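Local coordinates for 2L protein (Yaba-like disease virus, PDB 3IT8) that probably binds host tumour necrosis factor, using a platform and an immunoglobulin-like domain that resemble those of MHC class I heavy chains, at residues D23-Q28 and L168-M173; Y120-K125 and F158-C163; E220-E225 and R232-W237. All coordinates share one frame; numbering follows the deposited sequence.

Contacts 1 and 2 belong to the MHC-like N-terminal domain. Both lay helix 148-174 on the eight-stranded sheet, at two places along the helix. Contact 1 uses the end of strand 18-25, and contact 2 uses the end of strand 115-121. Their centres are about 20 Å apart and their nearest atoms about 5 Å apart, without touching. Contact 3 lies within the Ig-like domain, with its centre about 33 Å from that of contact 1 and about 30 Å from that of contact 2. A chain of another protein comes near residues of each contact. A glycan sugar lies about 11 Å from the side chain of Asp-23 in contact 1; it is attached to the protein and marks no binding pocket.

Contact 1: residues D23-Q28 and L168-M173; sequences DHYNDQ and LDYQKM
Tyr-25 and Tyr-170 meet through different first torsions. Tyr-25 holds CG anti to the backbone N (chi1 176°), and its ring reaches from strand 18-25 to the helix. In Tyr-170 CG stands anti to the carbonyl carbon instead, and the ring runs back along the strand toward Asp-23. The two side chains slide past each other in opposite directions. Tyr-25 CD1 lies 3.5 Å from Tyr-170 CB, and the backbone C of Tyr-170 sits over one face of the Tyr-25 ring. Further out, Tyr-25 OH rests 3.4 Å from Gln-171 CB. This is the MHC-like arrangement of a helix laid over an antiparallel platform. Here the axes of 23-25 and 168-173 approach to 10.2 Å and cross at -64°. Just beyond, a type II' turn from Tyr-25 to Gln-28 joins strand 18-25 to strand 28-36 as a tight hairpin. On the buried polar side, Tyr-170 OH donates to Asp-23 OD2 at 2.7 Å, although the position of that oxygen is less certain. The carboxylate and the ring are turned 41° apart. Tyr-64 OH also bonds to Asp-23 OD2, while Tyr-5 and Thr-59 bond to Tyr-170 OH.

Contact 2: residues Y120-K125 and F158-C163; sequences YHTGDK and FEYMGC
Glu-159 and Tyr-160 of helix 148-174 meet Tyr-120 of strand 115-121 and Thr-122 in the turn that follows. The contact is a helix-on-sheet junction of the MHC-like platform. The nearest backbones are those of Thr-122 and Tyr-160, with CA atoms 6.1 Å apart.

Two backbone bonds shape the segments. Lys-125 N to His-121 O closes the turn after the strand. Cys-163 N to Phe-158 O at 2.8 Å makes a wider pi-type turn in the helix.

The polar part has no hydrogen bond across it. Glu-159 stretches out with CG anti to its N (chi1 -158°), which carries the carboxylate over to Tyr-120. Its OE2 ends 3.2 Å from Tyr-120 O. Both atoms are acceptors, so this is a close approach and not a hydrogen bond. Glu-159 OE1 lies at the edge of the Tyr-120 ring, near its plane and 3.5 Å from Tyr-120 CD2. The carboxylate and ring planes are 74° apart. The Tyr-120 ring is otherwise placed by Phe-127, which meets it edge-to-face, and by Trp-148, Lys-152 and Leu-155 of the same helix.

The van der Waals part belongs to Thr-122. Its side chain crosses that of Tyr-160 at about a right angle. The far end of Tyr-160 is turned to a chain of another protein, where its OH makes a weak hydrogen bond to a basic side chain. The hydroxyl OG1 of Thr-122 faces the helix backbone, 3.8 Å from Tyr-160 CA. The methyl CG2 of Thr-122 meets the Tyr-160 ring in its plane, 3.3 Å from Tyr-160 CD1.

Contact 3: residues E220-E225 and R232-W237; sequences EHFKGE and RYYPEW
His-221 and Pro-235 overlap closely in this contact, which lies in the Ig-like domain, but both stay partly open to solvent. Both segments belong to the long connection between strands 213-218 and 254-255. This connection runs through a short 3-10 turn that includes 220-222 and comes back past it as irregular chain.

The proline ring crosses the imidazole obliquely and lies over one face of it. Pro-235 CD sits 3.7 Å from the centroid of the His-221 ring and only 8° off the ring normal, a CH-pi contact. Pro-235 CG is displaced toward one side of the ring, 3.6 Å from His-221 NE2. The opposite face is taken by Glu-220 CG, 3.9 Å above the plane and over its centre. The imidazole is thus sandwiched between aliphatic carbons. It stands there because CG is anti to the carbonyl carbon (chi1 -62°), which turns the ring to meet the proline.

Phe-222 and Tyr-234 are the buried pair, although their rings overlap little. The planes differ by 24°, but the rings are slid apart, with centroids 5.3 Å apart. Phe-222 is buried on Ile-217, Val-280 and Val-282 of the three-stranded sheet. Tyr-234 also packs on Ile-217 and stacks with Tyr-228, and Val-229 N bonds to its OH.

Toward the outer side the segments part. Glu-225 and Arg-232 carry opposite charges but do not meet, with Glu-225 OE2 and Arg-232 NH1 5.9 Å apart. Their salt-bridge partners lie on a chain of another protein, a basic side chain for Glu-225 and an acidic one for Arg-232. Back at the aromatic pair, Tyr-234 CE2 stands over one face of the Phe-222 ring, offset toward its rim and 4.1 Å from Phe-222 CE2.

Contact 1: residues D23-Q28 and L168-M173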
loop_
_atom_site.group_PDB
_atom_site.type_symbol
_atom_site.label_atom_id
_atom_site.label_comp_id
_atom_site.label_asym_id
_atom_site.label_seq_id
_atom_site.Cartn_x
_atom_site.Cartn_y
_atom_site.Cartn_z
ATOM N N ASP D 23 5.287 -41.636 -9.731
ATOM C CA ASP D 23 4.656 -40.324 -9.661
ATOM C C ASP D 23 3.150 -40.605 -9.550
ATOM O O ASP D 23 2.537 -41.130 -10.481
ATOM C CB ASP D 23 4.939 -39.542 -10.937
ATOM C CG ASP D 23 4.403 -38.126 -10.882
ATOM O OD1 ASP D 23 3.377 -37.900 -10.218
ATOM O OD2 ASP D 23 4.994 -37.231 -11.519
ATOM N N HIS D 24 2.552 -40.272 -8.414
ATOM C CA HIS D 24 1.122 -40.509 -8.213
ATOM C C HIS D 24 0.323 -39.241 -7.942
ATOM O O HIS D 24 0.647 -38.467 -7.030
ATOM C CB HIS D 24 0.893 -41.457 -7.039
ATOM C CG HIS D 24 1.218 -42.883 -7.333
ATOM N ND1 HIS D 24 0.417 -43.680 -8.118
ATOM C CD2 HIS D 24 2.235 -43.670 -6.912
ATOM C CE1 HIS D 24 0.922 -44.898 -8.166
ATOM N NE2 HIS D 24 2.026 -44.919 -7.441
ATOM N N TYR D 25 -0.713 -39.020 -8.744
ATOM C CA TYR D 25 -1.623 -37.886 -8.543
ATOM C C TYR D 25 -2.852 -38.563 -7.930
ATOM O O TYR D 25 -3.522 -39.345 -8.604
ATOM C CB TYR D 25 -2.004 -37.242 -9.861
ATOM C CG TYR D 25 -2.999 -36.147 -9.658
ATOM C CD1 TYR D 25 -2.638 -34.967 -9.008
ATOM C CD2 TYR D 25 -4.324 -36.305 -10.049
ATOM C CE1 TYR D 25 -3.576 -33.970 -8.747
ATOM C CE2 TYR D 25 -5.272 -35.312 -9.793
ATOM C CZ TYR D 25 -4.888 -34.151 -9.142
ATOM O OH TYR D 25 -5.820 -33.175 -8.881
ATOM N N ASN D 26 -3.151 -38.279 -6.663
ATOM C CA ASN D 26 -4.259 -38.958 -5.983
ATOM C C ASN D 26 -3.824 -40.411 -6.033
ATOM O O ASN D 26 -2.663 -40.705 -5.766
ATOM C CB ASN D 26 -5.587 -38.788 -6.723
ATOM C CG ASN D 26 -6.176 -37.411 -6.547
ATOM O OD1 ASN D 26 -5.718 -36.631 -5.716
ATOM N ND2 ASN D 26 -7.210 -37.106 -7.321
ATOM N N ASP D 27 -4.727 -41.317 -6.386
ATOM C CA ASP D 27 -4.347 -42.723 -6.480
ATOM C C ASP D 27 -4.023 -43.115 -7.921
ATOM O O ASP D 27 -3.938 -44.295 -8.232
ATOM C CB ASP D 27 -5.450 -43.637 -5.918
ATOM C CG ASP D 27 -6.809 -43.414 -6.574
ATOM O OD1 ASP D 27 -6.916 -42.580 -7.511
ATOM O OD2 ASP D 27 -7.782 -44.085 -6.146
ATOM N N GLN D 28 -3.826 -42.121 -8.787
ATOM C CA GLN D 28 -3.536 -42.363 -10.203
ATOM C C GLN D 28 -2.047 -42.376 -10.577
ATOM O O GLN D 28 -1.350 -41.369 -10.441
ATOM C CB GLN D 28 -4.209 -41.301 -11.070
ATOM C CG GLN D 28 -5.673 -41.142 -10.844
ATOM C CD GLN D 28 -6.435 -42.407 -11.129
ATOM O OE1 GLN D 28 -6.826 -43.130 -10.205
ATOM N NE2 GLN D 28 -6.653 -42.689 -12.415
ATOM N N LEU D 168 -1.043 -28.271 -9.256
ATOM C CA LEU D 168 -2.127 -27.574 -9.942
ATOM C C LEU D 168 -2.176 -27.896 -11.438
ATOM O O LEU D 168 -3.248 -27.902 -12.043
ATOM C CB LEU D 168 -2.017 -26.061 -9.716
ATOM C CG LEU D 168 -2.192 -25.591 -8.257
ATOM C CD1 LEU D 168 -2.088 -24.093 -8.191
ATOM C CD2 LEU D 168 -3.535 -26.045 -7.695
ATOM N N ASP D 169 -1.022 -28.171 -12.038
ATOM C CA ASP D 169 -0.994 -28.526 -13.451
ATOM C C ASP D 169 -1.558 -29.938 -13.631
ATOM O O ASP D 169 -2.260 -30.218 -14.609
ATOM C CB ASP D 169 0.430 -28.462 -14.004
ATOM C CG ASP D 169 0.951 -27.040 -14.122
ATOM O OD1 ASP D 169 0.183 -26.168 -14.589
ATOM O OD2 ASP D 169 2.131 -26.800 -13.762
ATOM N N TYR D 170 -1.253 -30.828 -12.690
ATOM C CA TYR D 170 -1.756 -32.189 -12.767
ATOM C C TYR D 170 -3.273 -32.140 -12.717
ATOM O O TYR D 170 -3.962 -32.768 -13.534
ATOM C CB TYR D 170 -1.245 -33.038 -11.600
ATOM C CG TYR D 170 0.202 -33.489 -11.720
ATOM C CD1 TYR D 170 1.252 -32.588 -11.568
ATOM C CD2 TYR D 170 0.522 -34.825 -11.953
ATOM C CE1 TYR D 170 2.580 -33.006 -11.636
ATOM C CE2 TYR D 170 1.849 -35.247 -12.022
ATOM C CZ TYR D 170 2.866 -34.330 -11.859
ATOM O OH TYR D 170 4.177 -34.732 -11.889
ATOM N N GLN D 171 -3.789 -31.382 -11.752
ATOM C CA GLN D 171 -5.216 -31.249 -11.569
ATOM C C GLN D 171 -5.904 -30.837 -12.860
ATOM O O GLN D 171 -6.914 -31.426 -13.234
ATOM C CB GLN D 171 -5.512 -30.243 -10.476
ATOM C CG GLN D 171 -6.979 -30.052 -10.259
ATOM C CD GLN D 171 -7.271 -29.175 -9.076
ATOM O OE1 GLN D 171 -6.739 -28.061 -8.964
ATOM N NE2 GLN D 171 -8.126 -29.665 -8.174
ATOM N N LYS D 172 -5.360 -29.831 -13.544
ATOM C CA LYS D 172 -5.936 -29.367 -14.809
ATOM C C LYS D 172 -6.046 -30.486 -15.834
ATOM O O LYS D 172 -7.106 -30.701 -16.420
ATOM C CB LYS D 172 -5.096 -28.257 -15.430
ATOM C CG LYS D 172 -5.284 -26.906 -14.820
ATOM C CD LYS D 172 -4.602 -25.846 -15.661
ATOM C CE LYS D 172 -4.798 -24.450 -15.053
ATOM N NZ LYS D 172 -4.313 -23.340 -15.930
ATOM N N MET D 173 -4.946 -31.195 -16.059
ATOM C CA MET D 173 -4.940 -32.268 -17.035
ATOM C C MET D 173 -5.672 -33.509 -16.583
ATOM O O MET D 173 -5.959 -34.376 -17.386
ATOM C CB MET D 173 -3.509 -32.620 -17.404
ATOM C CG MET D 173 -2.790 -31.474 -18.075
ATOM S SD MET D 173 -1.085 -31.808 -18.529
ATOM C CE MET D 173 -0.234 -31.212 -17.135
#

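Contact 2: residues Y120-K125 and F158-C163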
loop_
_atom_site.group_PDB
_atom_site.type_symbol
_atom_site.label_atom_id
_atom_site.label_comp_id
_atom_site.label_asym_id
_atom_site.label_seq_id
_atom_site.Cartn_x
_atom_site.Cartn_y
_atom_site.Cartn_z
ATOM N N TYR D 120 13.229 -33.792 5.892
ATOM C CA TYR D 120 13.905 -32.578 5.445
ATOM C C TYR D 120 13.098 -31.342 5.778
ATOM O O TYR D 120 11.948 -31.224 5.367
ATOM C CB TYR D 120 14.132 -32.614 3.939
ATOM C CG TYR D 120 14.880 -31.415 3.409
ATOM C CD1 TYR D 120 16.271 -31.335 3.511
ATOM C CD2 TYR D 120 14.200 -30.327 2.855
ATOM C CE1 TYR D 120 16.964 -30.191 3.081
ATOM C CE2 TYR D 120 14.886 -29.188 2.424
ATOM C CZ TYR D 120 16.261 -29.134 2.545
ATOM O OH TYR D 120 16.945 -28.023 2.140
ATOM N N HIS D 121 13.700 -30.415 6.518
ATOM C CA HIS D 121 13.006 -29.187 6.892
ATOM C C HIS D 121 13.417 -28.000 6.047
ATOM O O HIS D 121 14.583 -27.612 5.994
ATOM C CB HIS D 121 13.209 -28.878 8.377
ATOM C CG HIS D 121 12.404 -29.760 9.282
ATOM N ND1 HIS D 121 11.029 -29.833 9.214
ATOM C CD2 HIS D 121 12.778 -30.628 10.253
ATOM C CE1 HIS D 121 10.591 -30.707 10.102
ATOM N NE2 HIS D 121 11.633 -31.204 10.746
ATOM N N THR D 122 12.425 -27.444 5.369
ATOM C CA THR D 122 12.597 -26.296 4.498
ATOM C C THR D 122 13.214 -25.107 5.222
ATOM O O THR D 122 14.003 -24.360 4.646
ATOM C CB THR D 122 11.238 -25.900 3.904
ATOM O OG1 THR D 122 11.114 -26.479 2.603
ATOM C CG2 THR D 122 11.081 -24.397 3.833
ATOM N N GLY D 123 12.846 -24.931 6.486
ATOM C CA GLY D 123 13.377 -23.825 7.261
ATOM C C GLY D 123 14.860 -23.946 7.564
ATOM O O GLY D 123 15.663 -23.129 7.118
ATOM N N ASP D 124 15.226 -24.974 8.323
ATOM C CA ASP D 124 16.617 -25.208 8.697
ATOM C C ASP D 124 17.516 -25.611 7.524
ATOM O O ASP D 124 18.740 -25.526 7.628
ATOM C CB ASP D 124 16.673 -26.302 9.759
ATOM C CG ASP D 124 15.699 -26.058 10.884
ATOM O OD1 ASP D 124 15.905 -25.087 11.642
ATOM O OD2 ASP D 124 14.724 -26.832 11.000
ATOM N N LYS D 125 16.917 -26.059 6.419
ATOM C CA LYS D 125 17.680 -26.495 5.249
ATOM C C LYS D 125 18.623 -27.652 5.614
ATOM O O LYS D 125 19.811 -27.635 5.305
ATOM C CB LYS D 125 18.472 -25.322 4.666
ATOM C CG LYS D 125 17.600 -24.239 4.068
ATOM C CD LYS D 125 18.402 -22.980 3.805
ATOM C CE LYS D 125 17.566 -21.899 3.122
ATOM N NZ LYS D 125 17.333 -22.160 1.662
ATOM N N PHE D 158 11.617 -28.403 -4.381
ATOM C CA PHE D 158 10.347 -29.034 -4.683
ATOM C C PHE D 158 9.427 -28.912 -3.481
ATOM O O PHE D 158 8.239 -28.571 -3.615
ATOM C CB PHE D 158 10.574 -30.503 -5.002
ATOM C CG PHE D 158 9.373 -31.191 -5.580
ATOM C CD1 PHE D 158 8.824 -30.768 -6.785
ATOM C CD2 PHE D 158 8.805 -32.281 -4.931
ATOM C CE1 PHE D 158 7.724 -31.424 -7.337
ATOM C CE2 PHE D 158 7.708 -32.942 -5.473
ATOM C CZ PHE D 158 7.163 -32.515 -6.680
ATOM N N GLU D 159 9.990 -29.179 -2.305
ATOM C CA GLU D 159 9.226 -29.134 -1.073
ATOM C C GLU D 159 8.869 -27.707 -0.685
ATOM O O GLU D 159 7.812 -27.450 -0.126
ATOM C CB GLU D 159 10.006 -29.795 0.058
ATOM C CG GLU D 159 9.123 -30.264 1.195
ATOM C CD GLU D 159 9.912 -30.775 2.375
ATOM O OE1 GLU D 159 10.934 -31.461 2.171
ATOM O OE2 GLU D 159 9.498 -30.504 3.514
ATOM N N TYR D 160 9.746 -26.770 -0.995
ATOM C CA TYR D 160 9.487 -25.391 -0.642
ATOM C C TYR D 160 8.371 -24.752 -1.455
ATOM O O TYR D 160 7.618 -23.932 -0.940
ATOM C CB TYR D 160 10.742 -24.555 -0.814
ATOM C CG TYR D 160 10.539 -23.125 -0.379
ATOM C CD1 TYR D 160 10.466 -22.793 0.977
ATOM C CD2 TYR D 160 10.390 -22.098 -1.318
ATOM C CE1 TYR D 160 10.249 -21.480 1.394
ATOM C CE2 TYR D 160 10.168 -20.778 -0.911
ATOM C CZ TYR D 160 10.096 -20.479 0.452
ATOM O OH TYR D 160 9.829 -19.188 0.865
ATOM N N MET D 161 8.259 -25.097 -2.730
ATOM C CA MET D 161 7.228 -24.477 -3.543
ATOM C C MET D 161 6.937 -25.217 -4.842
ATOM O O MET D 161 5.793 -25.253 -5.305
ATOM C CB MET D 161 7.633 -23.045 -3.862
ATOM C CG MET D 161 6.597 -22.289 -4.637
ATOM S SD MET D 161 7.144 -20.621 -5.058
ATOM C CE MET D 161 7.467 -19.994 -3.471
ATOM N N GLY D 162 7.976 -25.802 -5.427
ATOM C CA GLY D 162 7.812 -26.519 -6.674
ATOM C C GLY D 162 6.606 -27.434 -6.741
ATOM O O GLY D 162 5.786 -27.345 -7.659
ATOM N N CYS D 163 6.502 -28.325 -5.767
ATOM C CA CYS D 163 5.408 -29.262 -5.741
ATOM C C CYS D 163 4.043 -28.578 -5.688
ATOM O O CYS D 163 3.170 -28.882 -6.500
ATOM C CB CYS D 163 5.561 -30.200 -4.553
ATOM S SG CYS D 163 4.528 -31.649 -4.685
#

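Contact 3: residues E220-E225 and R232-W237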
loop_
_atom_site.group_PDB
_atom_site.type_symbol
_atom_site.label_atom_id
_atom_site.label_comp_id
_atom_site.label_asym_id
_atom_site.label_seq_id
_atom_site.Cartn_x
_atom_site.Cartn_y
_atom_site.Cartn_z
ATOM N N GLU D 220 -15.796 -27.237 23.487
ATOM C CA GLU D 220 -15.807 -25.927 24.130
ATOM C C GLU D 220 -15.278 -24.860 23.170
ATOM O O GLU D 220 -15.793 -23.744 23.108
ATOM C CB GLU D 220 -14.945 -25.945 25.392
ATOM C CG GLU D 220 -13.505 -26.331 25.135
ATOM C CD GLU D 220 -12.596 -26.029 26.310
ATOM O OE1 GLU D 220 -12.471 -24.836 26.662
ATOM O OE2 GLU D 220 -12.006 -26.980 26.878
ATOM N N HIS D 221 -14.253 -25.222 22.410
ATOM C CA HIS D 221 -13.630 -24.307 21.468
ATOM C C HIS D 221 -14.510 -23.826 20.325
ATOM O O HIS D 221 -14.116 -22.936 19.573
ATOM C CB HIS D 221 -12.373 -24.941 20.903
ATOM C CG HIS D 221 -11.343 -25.227 21.940
ATOM N ND1 HIS D 221 -10.860 -24.253 22.787
ATOM C CD2 HIS D 221 -10.699 -26.371 22.271
ATOM C CE1 HIS D 221 -9.959 -24.785 23.594
ATOM N NE2 HIS D 221 -9.842 -26.070 23.302
ATOM N N PHE D 222 -15.690 -24.405 20.172
ATOM C CA PHE D 222 -16.563 -23.959 19.101
ATOM C C PHE D 222 -17.603 -22.967 19.601
ATOM O O PHE D 222 -18.535 -22.611 18.875
ATOM C CB PHE D 222 -17.233 -25.152 18.422
ATOM C CG PHE D 222 -16.298 -25.942 17.568
ATOM C CD1 PHE D 222 -15.459 -26.899 18.128
ATOM C CD2 PHE D 222 -16.194 -25.676 16.208
ATOM C CE1 PHE D 222 -14.527 -27.575 17.349
ATOM C CE2 PHE D 222 -15.269 -26.340 15.425
ATOM C CZ PHE D 222 -14.433 -27.294 15.999
ATOM N N LYS D 223 -17.421 -22.509 20.839
ATOM C CA LYS D 223 -18.326 -21.556 21.470
ATOM C C LYS D 223 -19.764 -21.593 20.942
ATOM O O LYS D 223 -20.292 -20.572 20.509
ATOM C CB LYS D 223 -17.773 -20.134 21.330
ATOM C CG LYS D 223 -16.692 -19.757 22.334
ATOM C CD LYS D 223 -15.384 -20.492 22.096
ATOM C CE LYS D 223 -14.294 -20.016 23.069
ATOM N NZ LYS D 223 -12.998 -20.748 22.903
ATOM N N GLY D 224 -20.394 -22.765 20.966
ATOM C CA GLY D 224 -21.770 -22.861 20.504
ATOM C C GLY D 224 -22.030 -23.054 19.021
ATOM O O GLY D 224 -23.021 -23.685 18.658
ATOM N N GLU D 225 -21.175 -22.508 18.157
ATOM C CA GLU D 225 -21.359 -22.659 16.717
ATOM C C GLU D 225 -20.408 -23.726 16.200
ATOM O O GLU D 225 -19.183 -23.570 16.287
ATOM C CB GLU D 225 -21.083 -21.339 16.000
ATOM C CG GLU D 225 -21.501 -21.339 14.543
ATOM C CD GLU D 225 -21.259 -20.002 13.867
ATOM O OE1 GLU D 225 -21.708 -19.840 12.711
ATOM O OE2 GLU D 225 -20.620 -19.118 14.491
ATOM N N ARG D 232 -8.968 -19.367 12.087
ATOM C CA ARG D 232 -9.012 -19.428 13.541
ATOM C C ARG D 232 -8.109 -20.468 14.163
ATOM O O ARG D 232 -7.880 -21.518 13.569
ATOM C CB ARG D 232 -10.443 -19.664 13.989
ATOM C CG ARG D 232 -10.650 -19.563 15.482
ATOM C CD ARG D 232 -12.128 -19.452 15.774
ATOM N NE ARG D 232 -12.686 -18.277 15.121
ATOM C CZ ARG D 232 -13.984 -17.999 15.054
ATOM N NH1 ARG D 232 -14.866 -18.819 15.597
ATOM N NH2 ARG D 232 -14.406 -16.894 14.452
ATOM N N TYR D 233 -7.597 -20.175 15.354
ATOM C CA TYR D 233 -6.726 -21.108 16.055
ATOM C C TYR D 233 -7.540 -22.137 16.851
ATOM O O TYR D 233 -8.578 -21.792 17.415
ATOM C CB TYR D 233 -5.807 -20.356 17.014
ATOM C CG TYR D 233 -5.029 -21.284 17.906
ATOM C CD1 TYR D 233 -3.949 -22.016 17.413
ATOM C CD2 TYR D 233 -5.418 -21.493 19.223
ATOM C CE1 TYR D 233 -3.278 -22.934 18.209
ATOM C CE2 TYR D 233 -4.762 -22.409 20.030
ATOM C CZ TYR D 233 -3.695 -23.126 19.523
ATOM O OH TYR D 233 -3.051 -24.039 20.333
ATOM N N TYR D 234 -7.074 -23.389 16.898
ATOM C CA TYR D 234 -7.759 -24.439 17.657
ATOM C C TYR D 234 -6.805 -25.456 18.264
ATOM O O TYR D 234 -6.011 -26.060 17.548
ATOM C CB TYR D 234 -8.712 -25.261 16.783
ATOM C CG TYR D 234 -9.874 -24.538 16.149
ATOM C CD1 TYR D 234 -9.799 -24.075 14.834
ATOM C CD2 TYR D 234 -11.065 -24.351 16.844
ATOM C CE1 TYR D 234 -10.891 -23.447 14.222
ATOM C CE2 TYR D 234 -12.160 -23.719 16.247
ATOM C CZ TYR D 234 -12.065 -23.273 14.934
ATOM O OH TYR D 234 -13.135 -22.655 14.329
ATOM N N PRO D 235 -6.858 -25.658 19.589
ATOM C CA PRO D 235 -5.968 -26.656 20.206
ATOM C C PRO D 235 -6.521 -27.963 19.615
ATOM O O PRO D 235 -7.740 -28.057 19.416
ATOM C CB PRO D 235 -6.284 -26.519 21.687
ATOM C CG PRO D 235 -6.675 -25.070 21.813
ATOM C CD PRO D 235 -7.555 -24.865 20.613
ATOM N N GLU D 236 -5.701 -28.977 19.344
ATOM C CA GLU D 236 -6.314 -30.132 18.707
ATOM C C GLU D 236 -6.106 -31.593 19.079
ATOM O O GLU D 236 -6.390 -32.453 18.251
ATOM C CB GLU D 236 -6.112 -30.014 17.198
ATOM C CG GLU D 236 -4.678 -30.158 16.749
ATOM C CD GLU D 236 -4.568 -30.304 15.249
ATOM O OE1 GLU D 236 -5.161 -31.261 14.707
ATOM O OE2 GLU D 236 -3.893 -29.467 14.612
ATOM N N TRP D 237 -5.646 -31.922 20.278
ATOM C CA TRP D 237 -5.494 -33.347 20.601
ATOM C C TRP D 237 -4.685 -34.090 19.537
ATOM O O TRP D 237 -5.246 -34.893 18.791
ATOM C CB TRP D 237 -6.872 -34.018 20.695
ATOM C CG TRP D 237 -7.444 -34.146 22.069
ATOM C CD1 TRP D 237 -8.703 -34.574 22.388
ATOM C CD2 TRP D 237 -6.782 -33.883 23.316
ATOM N NE1 TRP D 237 -8.866 -34.594 23.751
ATOM C CE2 TRP D 237 -7.704 -34.176 24.346
ATOM C CE3 TRP D 237 -5.496 -33.430 23.664
ATOM C CZ2 TRP D 237 -7.382 -34.030 25.704
ATOM C CZ3 TRP D 237 -5.178 -33.287 25.012
ATOM C CH2 TRP D 237 -6.118 -33.586 26.016
#